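Local coordinates for protein squalene synthase HpnC (Alicyclobacillus acidocaldarius subsp. acidocaldarius, PDB 4HD1) that probably joins isoprenoid diphosphates as a squalene synthase of the all-helical squalene/phytoene synthase family, at residues L34-H39 / A239-L244; P42-V47 / L144-C149; Q166-M171 / A251-I256. All blocks are in the same frame, centred on the assembly; numbering follows the deposited sequence.

Interaction 1. Residues L34-H39 / A239-L244; sequences LFVPRH and ARQLKL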
loop_
_atom_site.group_PDB
_atom_site.type_symbol
_atom_site.label_atom_id
_atom_site.label_comp_id
_atom_site.label_asym_id
_atom_site.label_seq_id
_atom_site.Cartn_x
_atom_site.Cartn_y
_atom_site.Cartn_z
ATOM N N LEU A 34 -12.701 5.805 8.347
ATOM C CA LEU A 34 -14.028 5.795 8.995
ATOM C C LEU A 34 -13.998 5.391 10.478
ATOM O O LEU A 34 -14.940 5.661 11.230
ATOM C CB LEU A 34 -14.965 4.866 8.207
ATOM C CG LEU A 34 -16.398 4.537 8.632
ATOM C CD1 LEU A 34 -17.338 5.709 8.402
ATOM C CD2 LEU A 34 -16.876 3.315 7.863
ATOM N N PHE A 35 -12.908 4.751 10.891
ATOM C CA PHE A 35 -12.782 4.230 12.240
ATOM C C PHE A 35 -11.752 4.957 13.075
ATOM O O PHE A 35 -11.638 4.708 14.273
ATOM C CB PHE A 35 -12.377 2.768 12.187
ATOM C CG PHE A 35 -13.426 1.870 11.626
ATOM C CD1 PHE A 35 -14.432 1.378 12.442
ATOM C CD2 PHE A 35 -13.406 1.508 10.281
ATOM C CE1 PHE A 35 -15.393 0.532 11.930
ATOM C CE2 PHE A 35 -14.367 0.668 9.761
ATOM C CZ PHE A 35 -15.359 0.178 10.588
ATOM N N VAL A 36 -10.986 5.834 12.438
ATOM C CA VAL A 36 -9.859 6.483 13.097
ATOM C C VAL A 36 -10.368 7.592 14.023
ATOM O O VAL A 36 -11.096 8.488 13.568
ATOM C CB VAL A 36 -8.835 7.022 12.063
ATOM C CG1 VAL A 36 -7.638 7.659 12.759
ATOM C CG2 VAL A 36 -8.380 5.901 11.125
ATOM N N PRO A 37 -9.988 7.535 15.325
ATOM C CA PRO A 37 -10.405 8.564 16.294
ATOM C C PRO A 37 -9.913 9.938 15.868
ATOM O O PRO A 37 -8.867 10.038 15.220
ATOM C CB PRO A 37 -9.704 8.156 17.606
ATOM C CG PRO A 37 -9.076 6.827 17.364
ATOM C CD PRO A 37 -8.994 6.595 15.888
ATOM N N ARG A 38 -10.645 10.986 16.249
ATOM C CA ARG A 38 -10.290 12.349 15.851
ATOM C C ARG A 38 -8.851 12.710 16.186
ATOM O O ARG A 38 -8.192 13.383 15.399
ATOM C CB ARG A 38 -11.245 13.394 16.431
ATOM C CG ARG A 38 -11.548 13.229 17.907
ATOM C CD ARG A 38 -12.046 14.540 18.492
ATOM N NE ARG A 38 -13.347 14.361 19.130
ATOM C CZ ARG A 38 -14.512 14.426 18.488
ATOM N NH1 ARG A 38 -14.550 14.673 17.179
ATOM N NH2 ARG A 38 -15.644 14.245 19.156
ATOM N N HIS A 39 -8.354 12.263 17.334
ATOM C CA HIS A 39 -6.999 12.635 17.729
ATOM C C HIS A 39 -5.937 11.908 16.949
ATOM O O HIS A 39 -4.762 12.260 17.036
ATOM C CB HIS A 39 -6.783 12.484 19.233
ATOM C CG HIS A 39 -6.545 11.069 19.676
ATOM N ND1 HIS A 39 -7.550 10.200 19.898
ATOM C CD2 HIS A 39 -5.362 10.382 19.946
ATOM C CE1 HIS A 39 -7.038 9.016 20.286
ATOM N NE2 HIS A 39 -5.698 9.129 20.312
ATOM N N ALA A 239 -9.199 -2.534 15.024
ATOM C CA ALA A 239 -9.665 -3.875 14.668
ATOM C C ALA A 239 -10.737 -3.829 13.582
ATOM O O ALA A 239 -10.643 -4.548 12.587
ATOM C CB ALA A 239 -10.160 -4.640 15.901
ATOM N N ARG A 240 -11.736 -2.966 13.755
ATOM C CA ARG A 240 -12.809 -2.827 12.765
ATOM C C ARG A 240 -12.300 -2.296 11.423
ATOM O O ARG A 240 -12.786 -2.706 10.364
ATOM C CB ARG A 240 -13.935 -1.944 13.298
ATOM C CG ARG A 240 -14.642 -2.499 14.521
ATOM C CD ARG A 240 -15.908 -1.718 14.850
ATOM N NE ARG A 240 -16.019 -1.485 16.290
ATOM C CZ ARG A 240 -15.837 -0.307 16.882
ATOM N NH1 ARG A 240 -15.561 0.778 16.165
ATOM N NH2 ARG A 240 -15.942 -0.209 18.197
ATOM N N GLN A 241 -11.319 -1.395 11.471
ATOM C CA GLN A 241 -10.687 -0.876 10.255
ATOM C C GLN A 241 -10.015 -2.015 9.491
ATOM O O GLN A 241 -10.212 -2.163 8.282
ATOM C CB GLN A 241 -9.663 0.218 10.585
ATOM C CG GLN A 241 -9.289 1.108 9.411
ATOM C CD GLN A 241 -10.458 1.965 8.951
ATOM O OE1 GLN A 241 -10.828 2.947 9.603
ATOM N NE2 GLN A 241 -11.059 1.586 7.829
ATOM N N LEU A 242 -9.238 -2.826 10.210
ATOM C CA LEU A 242 -8.567 -3.986 9.618
ATOM C C LEU A 242 -9.563 -4.985 9.065
ATOM O O LEU A 242 -9.386 -5.479 7.954
ATOM C CB LEU A 242 -7.649 -4.680 10.626
ATOM C CG LEU A 242 -6.403 -3.895 11.032
ATOM C CD1 LEU A 242 -5.762 -4.580 12.227
ATOM C CD2 LEU A 242 -5.410 -3.746 9.882
ATOM N N LYS A 243 -10.613 -5.268 9.833
ATOM C CA LYS A 243 -11.637 -6.210 9.391
ATOM C C LYS A 243 -12.180 -5.748 8.043
ATOM O O LYS A 243 -12.324 -6.517 7.092
ATOM C CB LYS A 243 -12.757 -6.319 10.427
ATOM C CG LYS A 243 -13.913 -7.219 10.007
ATOM C CD LYS A 243 -14.783 -7.590 11.207
ATOM C CE LYS A 243 -16.153 -8.097 10.783
ATOM N NZ LYS A 243 -17.090 -8.210 11.941
ATOM N N LEU A 244 -12.447 -4.468 7.957
ATOM C CA LEU A 244 -13.037 -3.915 6.770
ATOM C C LEU A 244 -12.089 -3.925 5.559
ATOM O O LEU A 244 -12.525 -4.216 4.444
ATOM C CB LEU A 244 -13.537 -2.522 7.082
ATOM C CG LEU A 244 -13.994 -1.721 5.875
ATOM C CD1 LEU A 244 -15.242 -2.346 5.253
ATOM C CD2 LEU A 244 -14.283 -0.289 6.307
#

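Interaction 2. Residues P42-V47 / L144-C149; sequences PHFYSV and LGIFGC. With SO4 (sulfate ion), chain B.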
loop_
_atom_site.group_PDB
_atom_site.type_symbol
_atom_site.label_atom_id
_atom_site.label_comp_id
_atom_site.label_asym_id
_atom_site.label_seq_id
_atom_site.Cartn_x
_atom_site.Cartn_y
_atom_site.Cartn_z
ATOM N N PRO A 42 -5.226 13.241 12.133
ATOM C CA PRO A 42 -4.168 14.087 11.560
ATOM C C PRO A 42 -2.935 13.297 11.119
ATOM O O PRO A 42 -2.286 13.655 10.124
ATOM C CB PRO A 42 -3.799 15.020 12.719
ATOM C CG PRO A 42 -5.052 15.126 13.508
ATOM C CD PRO A 42 -5.637 13.738 13.462
ATOM N N HIS A 43 -2.631 12.222 11.844
ATOM C CA HIS A 43 -1.495 11.379 11.503
ATOM C C HIS A 43 -1.764 10.553 10.272
ATOM O O HIS A 43 -0.843 10.256 9.505
ATOM C CB HIS A 43 -1.097 10.534 12.701
ATOM C CG HIS A 43 -0.885 11.351 13.956
ATOM N ND1 HIS A 43 0.062 12.310 14.044
ATOM C CD2 HIS A 43 -1.554 11.344 15.182
ATOM C CE1 HIS A 43 0.008 12.883 15.262
ATOM N NE2 HIS A 43 -0.983 12.292 15.958
ATOM N N PHE A 44 -3.029 10.193 10.049
ATOM C CA PHE A 44 -3.410 9.553 8.792
ATOM C C PHE A 44 -3.189 10.520 7.615
ATOM O O PHE A 44 -2.621 10.124 6.592
ATOM C CB PHE A 44 -4.839 8.986 8.854
ATOM C CG PHE A 44 -4.901 7.568 9.368
ATOM C CD1 PHE A 44 -4.629 7.278 10.706
ATOM C CD2 PHE A 44 -5.202 6.512 8.509
ATOM C CE1 PHE A 44 -4.669 5.968 11.176
ATOM C CE2 PHE A 44 -5.246 5.200 8.969
ATOM C CZ PHE A 44 -4.977 4.931 10.304
ATOM N N TYR A 45 -3.588 11.786 7.784
ATOM C CA TYR A 45 -3.444 12.784 6.731
ATOM C C TYR A 45 -1.987 13.033 6.370
ATOM O O TYR A 45 -1.658 13.122 5.184
ATOM C CB TYR A 45 -4.150 14.100 7.083
ATOM C CG TYR A 45 -5.652 13.979 7.224
ATOM C CD1 TYR A 45 -6.423 13.365 6.233
ATOM C CD2 TYR A 45 -6.308 14.491 8.342
ATOM C CE1 TYR A 45 -7.799 13.255 6.358
ATOM C CE2 TYR A 45 -7.689 14.387 8.477
ATOM C CZ TYR A 45 -8.429 13.765 7.484
ATOM O OH TYR A 45 -9.798 13.654 7.610
ATOM N N SER A 46 -1.112 13.115 7.369
ATOM C CA SER A 46 0.305 13.374 7.082
ATOM C C SER A 46 1.013 12.166 6.452
ATOM O O SER A 46 1.865 12.330 5.575
ATOM C CB SER A 46 1.055 13.855 8.324
ATOM O OG SER A 46 1.030 12.875 9.342
ATOM N N VAL A 47 0.656 10.959 6.889
ATOM C CA VAL A 47 1.244 9.749 6.317
ATOM C C VAL A 47 0.763 9.553 4.883
ATOM O O VAL A 47 1.557 9.241 3.988
ATOM C CB VAL A 47 0.960 8.508 7.176
ATOM C CG1 VAL A 47 1.334 7.237 6.431
ATOM C CG2 VAL A 47 1.733 8.605 8.483
ATOM N N LEU A 144 -0.160 0.688 12.306
ATOM C CA LEU A 144 0.062 0.106 13.635
ATOM C C LEU A 144 0.795 1.105 14.519
ATOM O O LEU A 144 0.442 1.286 15.688
ATOM C CB LEU A 144 0.865 -1.199 13.556
ATOM C CG LEU A 144 0.190 -2.437 12.965
ATOM C CD1 LEU A 144 1.200 -3.573 12.859
ATOM C CD2 LEU A 144 -1.013 -2.849 13.807
ATOM N N GLY A 145 1.805 1.756 13.939
ATOM C CA GLY A 145 2.597 2.774 14.626
ATOM C C GLY A 145 1.747 3.907 15.167
ATOM O O GLY A 145 1.933 4.338 16.316
ATOM N N ILE A 146 0.801 4.378 14.351
ATOM C CA ILE A 146 -0.092 5.474 14.750
ATOM C C ILE A 146 -0.934 5.075 15.965
ATOM O O ILE A 146 -1.136 5.882 16.868
ATOM C CB ILE A 146 -0.968 5.975 13.574
ATOM C CG1 ILE A 146 -0.085 6.649 12.508
ATOM C CG2 ILE A 146 -2.039 6.947 14.063
ATOM C CD1 ILE A 146 -0.800 6.999 11.215
ATOM N N PHE A 147 -1.374 3.818 15.995
ATOM C CA PHE A 147 -2.192 3.281 17.088
ATOM C C PHE A 147 -1.412 2.738 18.297
ATOM O O PHE A 147 -2.023 2.221 19.228
ATOM C CB PHE A 147 -3.102 2.168 16.552
ATOM C CG PHE A 147 -4.370 2.667 15.924
ATOM C CD1 PHE A 147 -5.520 2.846 16.697
ATOM C CD2 PHE A 147 -4.424 2.960 14.559
ATOM C CE1 PHE A 147 -6.700 3.305 16.125
ATOM C CE2 PHE A 147 -5.604 3.414 13.983
ATOM C CZ PHE A 147 -6.743 3.591 14.769
ATOM N N GLY A 148 -0.084 2.844 18.284
ATOM C CA GLY A 148 0.757 2.274 19.349
ATOM C C GLY A 148 0.801 0.749 19.368
ATOM O O GLY A 148 0.866 0.131 20.438
ATOM N N CYS A 149 0.774 0.140 18.185
ATOM C CA CYS A 149 0.718 -1.315 18.071
ATOM C C CYS A 149 1.859 -1.916 17.260
ATOM O O CYS A 149 1.755 -3.052 16.799
ATOM C CB CYS A 149 -0.618 -1.745 17.459
ATOM S SG CYS A 149 -2.034 -1.407 18.522
HETATM S S SO4 B . -11.485 15.613 9.890
HETATM O O1 SO4 B . -11.927 15.844 11.294
HETATM O O2 SO4 B . -10.423 16.595 9.509
HETATM O O3 SO4 B . -10.891 14.259 9.714
HETATM O O4 SO4 B . -12.726 15.745 9.054
#

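Interaction 3. Residues Q166-M171 / A251-I256; sequences QVANHM and AILAAI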
loop_
_atom_site.group_PDB
_atom_site.type_symbol
_atom_site.label_atom_id
_atom_site.label_comp_id
_atom_site.label_asym_id
_atom_site.label_seq_id
_atom_site.Cartn_x
_atom_site.Cartn_y
_atom_site.Cartn_z
ATOM N N GLN A 166 -2.719 -6.225 -1.823
ATOM C CA GLN A 166 -2.062 -5.852 -3.059
ATOM C C GLN A 166 -2.190 -6.943 -4.122
ATOM O O GLN A 166 -2.425 -6.641 -5.298
ATOM C CB GLN A 166 -0.596 -5.479 -2.847
ATOM C CG GLN A 166 0.019 -4.940 -4.134
ATOM C CD GLN A 166 1.319 -4.198 -3.939
ATOM O OE1 GLN A 166 1.371 -3.198 -3.235
ATOM N NE2 GLN A 166 2.374 -4.666 -4.602
ATOM N N VAL A 167 -2.049 -8.204 -3.725
ATOM C CA VAL A 167 -2.209 -9.291 -4.691
ATOM C C VAL A 167 -3.636 -9.314 -5.243
ATOM O O VAL A 167 -3.828 -9.313 -6.456
ATOM C CB VAL A 167 -1.785 -10.663 -4.132
ATOM C CG1 VAL A 167 -2.135 -11.768 -5.115
ATOM C CG2 VAL A 167 -0.289 -10.678 -3.851
ATOM N N ALA A 168 -4.629 -9.298 -4.356
ATOM C CA ALA A 168 -6.036 -9.232 -4.772
ATOM C C ALA A 168 -6.267 -8.128 -5.805
ATOM O O ALA A 168 -6.920 -8.355 -6.830
ATOM C CB ALA A 168 -6.953 -9.036 -3.567
ATOM N N ASN A 169 -5.721 -6.943 -5.530
ATOM C CA ASN A 169 -5.814 -5.807 -6.446
ATOM C C ASN A 169 -5.079 -6.007 -7.767
ATOM O O ASN A 169 -5.608 -5.656 -8.820
ATOM C CB ASN A 169 -5.364 -4.518 -5.767
ATOM C CG ASN A 169 -6.426 -3.955 -4.861
ATOM O OD1 ASN A 169 -7.487 -3.543 -5.320
ATOM N ND2 ASN A 169 -6.158 -3.954 -3.566
ATOM N N HIS A 170 -3.874 -6.574 -7.710
ATOM C CA HIS A 170 -3.148 -6.941 -8.928
ATOM C C HIS A 170 -3.972 -7.848 -9.803
ATOM O O HIS A 170 -4.065 -7.639 -11.016
ATOM C CB HIS A 170 -1.823 -7.624 -8.601
ATOM C CG HIS A 170 -0.714 -6.674 -8.210
ATOM N ND1 HIS A 170 -0.565 -5.455 -8.770
ATOM C CD2 HIS A 170 0.336 -6.820 -7.301
ATOM C CE1 HIS A 170 0.510 -4.844 -8.233
ATOM N NE2 HIS A 170 1.061 -5.683 -7.336
HETATM N N MSE A 171 -4.594 -8.852 -9.192
HETATM C CA MSE A 171 -5.331 -9.867 -9.944
HETATM C C MSE A 171 -6.583 -9.320 -10.629
HETATM O O MSE A 171 -6.865 -9.673 -11.771
HETATM C CB MSE A 171 -5.654 -11.081 -9.072
HETATM C CG MSE A 171 -4.426 -11.834 -8.555
HETATM SE SE MSE A 171 -3.130 -12.351 -9.935
HETATM C CE MSE A 171 -1.826 -10.899 -9.789
ATOM N N ALA A 251 -13.724 -9.788 -0.777
ATOM C CA ALA A 251 -14.765 -9.586 -1.783
ATOM C C ALA A 251 -14.184 -9.464 -3.186
ATOM O O ALA A 251 -14.836 -9.838 -4.161
ATOM C CB ALA A 251 -15.617 -8.375 -1.445
ATOM N N ILE A 252 -12.961 -8.947 -3.291
ATOM C CA ILE A 252 -12.280 -8.875 -4.590
ATOM C C ILE A 252 -11.970 -10.288 -5.086
ATOM O O ILE A 252 -12.215 -10.610 -6.253
ATOM C CB ILE A 252 -11.010 -7.991 -4.547
ATOM C CG1 ILE A 252 -11.400 -6.513 -4.411
ATOM C CG2 ILE A 252 -10.152 -8.200 -5.798
ATOM C CD1 ILE A 252 -10.251 -5.568 -4.103
ATOM N N LEU A 253 -11.457 -11.129 -4.189
ATOM C CA LEU A 253 -11.177 -12.530 -4.506
ATOM C C LEU A 253 -12.445 -13.272 -4.918
ATOM O O LEU A 253 -12.437 -14.040 -5.880
ATOM C CB LEU A 253 -10.523 -13.241 -3.316
ATOM C CG LEU A 253 -9.176 -12.717 -2.804
ATOM C CD1 LEU A 253 -8.687 -13.581 -1.649
ATOM C CD2 LEU A 253 -8.126 -12.633 -3.907
ATOM N N ALA A 254 -13.530 -13.018 -4.188
ATOM C CA ALA A 254 -14.813 -13.669 -4.433
ATOM C C ALA A 254 -15.382 -13.330 -5.809
ATOM O O ALA A 254 -15.959 -14.189 -6.466
ATOM C CB ALA A 254 -15.806 -13.320 -3.329
ATOM N N ALA A 255 -15.205 -12.087 -6.247
ATOM C CA ALA A 255 -15.639 -11.672 -7.585
ATOM C C ALA A 255 -14.801 -12.318 -8.692
ATOM O O ALA A 255 -15.321 -12.615 -9.771
ATOM C CB ALA A 255 -15.616 -10.156 -7.714
ATOM N N ILE A 256 -13.513 -12.528 -8.420
ATOM C CA ILE A 256 -12.610 -13.205 -9.357
ATOM C C ILE A 256 -13.027 -14.667 -9.523
ATOM O O ILE A 256 -13.108 -15.175 -10.645
ATOM C CB ILE A 256 -11.128 -13.085 -8.914
ATOM C CG1 ILE A 256 -10.639 -11.640 -9.083
ATOM C CG2 ILE A 256 -10.233 -14.036 -9.708
ATOM C CD1 ILE A 256 -9.380 -11.310 -8.309
#

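Interaction 1. Residues L34-H39 / A239-L244
F35 lies against one turn of helix 236-257, its CA 5.9 Å from the CA of Q241, and the two residues form the tight part of the contact. The phenyl face covers backbone rather than side chain: R240 C stands 3.9 Å above the ring plane over its centre, and Q241 N is offset toward the rim. Q241 CG points away from its own backbone N (chi1 -161°), and a bend at chi2 then brings the amide back beside the phenyl, the two planes being close to perpendicular. OE1 of Q241 lies in the plane of the ring at its edge, 3.0 Å from F35 CD2, and accepts the F35 N-H at an N-to-OE1 distance of 3.0 Å. That bond is bent, 137° at the hydrogen, with the donor a little out of the carbonyl plane. Farther along the ring edge, L244 CD2 reaches F35 CE2 at 3.6 Å.

The other side is looser and faces solvent. The R240 chain runs past the ring edge, with NH1 3.9 Å from F35 CD1 and the guanidinium turned 43° from the ring plane, an edge approach and not a cation-pi stack. Both ends of the buried Q241 amide are engaged, which fixes its rotation at the edge of the F35 ring: OE1 holds the loop at F35 N, and NE2 reaches V31 O in the preceding short helix.

Interaction 2. Residues P42-V47 / L144-C149
H43 and I146 mark the closest backbone approach, CA to CA 6.9 Å, between a turn inside helix 41-56 and the last turn of helix 137-146. The latter helix ends in a Schellman motif: G148 takes a positive phi of 69°, C149 N bonds L144 O at 2.8 Å, and G148 N bonds G145 O.

I146 carries the side-chain contact. Its CG1 lies beside the backbone N and the chain extends (chi2 171°), which sends CD1 onto helix 41-56, 3.8 Å from H43 CB and 3.9 Å from F44 CD1. V47 slides past it in the opposite direction, CG2 to I146 CD1 4.1 Å. The F44 and F147 side chains run at about a right angle, and F147 CE2 meets the F44 ring edge near its plane, 3.9 Å from CE1.

On another side of helix 41-56, Y45 OH donates to O3 of a sulfate, probably from the crystallisation liquor, at a doubtfully short length; A3 N and R19 NE also hold the ion. A phenylalanine in place of Y45 would probably leave O3 of the sulfate without its hydroxyl mate. The buried interface is thus apolar, while the polar ends turn elsewhere: H43 ND1 bonds T95 OG1, and the Y45 hydroxyl points to the sulfate.

Interaction 3. Residues Q166-M171 / A251-I256
A168 and L253 bring the two helices together, CA to CA 6.1 Å, where the short segments 166-171 and 251-256 run 9.4 Å apart between axes, their N-to-C directions 34° apart. The alanine methyl is the small piece that fits between two longer side chains: A168 CB touches L253 CD2 at 3.8 Å and I252 CG2 at 4.0 Å. I252 then divides its branches. CG2, anti to the backbone N, rests 3.4 Å from the carbonyl oxygen A168 O, while the CG1 arm extends to place CD1 3.6 Å from N169 OD1, the two side chains crossing at about a right angle.

This pairing of helices 152-172 and 236-257 belongs to the all-alpha squalene/phytoene synthase fold; helix 152-172 leads directly into an aspartate-rich segment, consistent with the second such motif of that family.

One turn farther along, I256 CD1 meets M171 CB at 3.8 Å. M171, a selenomethionine, offers only the base of its side chain here, since bends at chi2 and chi3 carry SE away from I256. Helix 207-227 packs against the same residues, with E216 on M171, Q221 on L253, and I213 and V217 on I256. N169 OD1 also receives a weak hydrogen bond from Q172 NE2.

How the interactions relate
From the N terminus, the loop 34-39 comes first and opens the long span that interaction 1 closes 200 residues later on helix 236-257. Interaction 2 is nested within it, joining helix 41-56 to the end of helix 137-146. These two contacts touch directly, V36 CG2 packing on F44 CZ at 3.6 Å and P37 CD on F147 CZ at 3.9 Å. Interaction 3 begins later, on helix 152-172, and returns to helix 236-257 beyond the end of interaction 1, which makes interactions 1 and 3 cross. Interaction 3 lies on the opposite side of the chain's centre from interaction 2, their centres about 26 Å apart; helix 236-257 carries segments of both interactions 1 and 3.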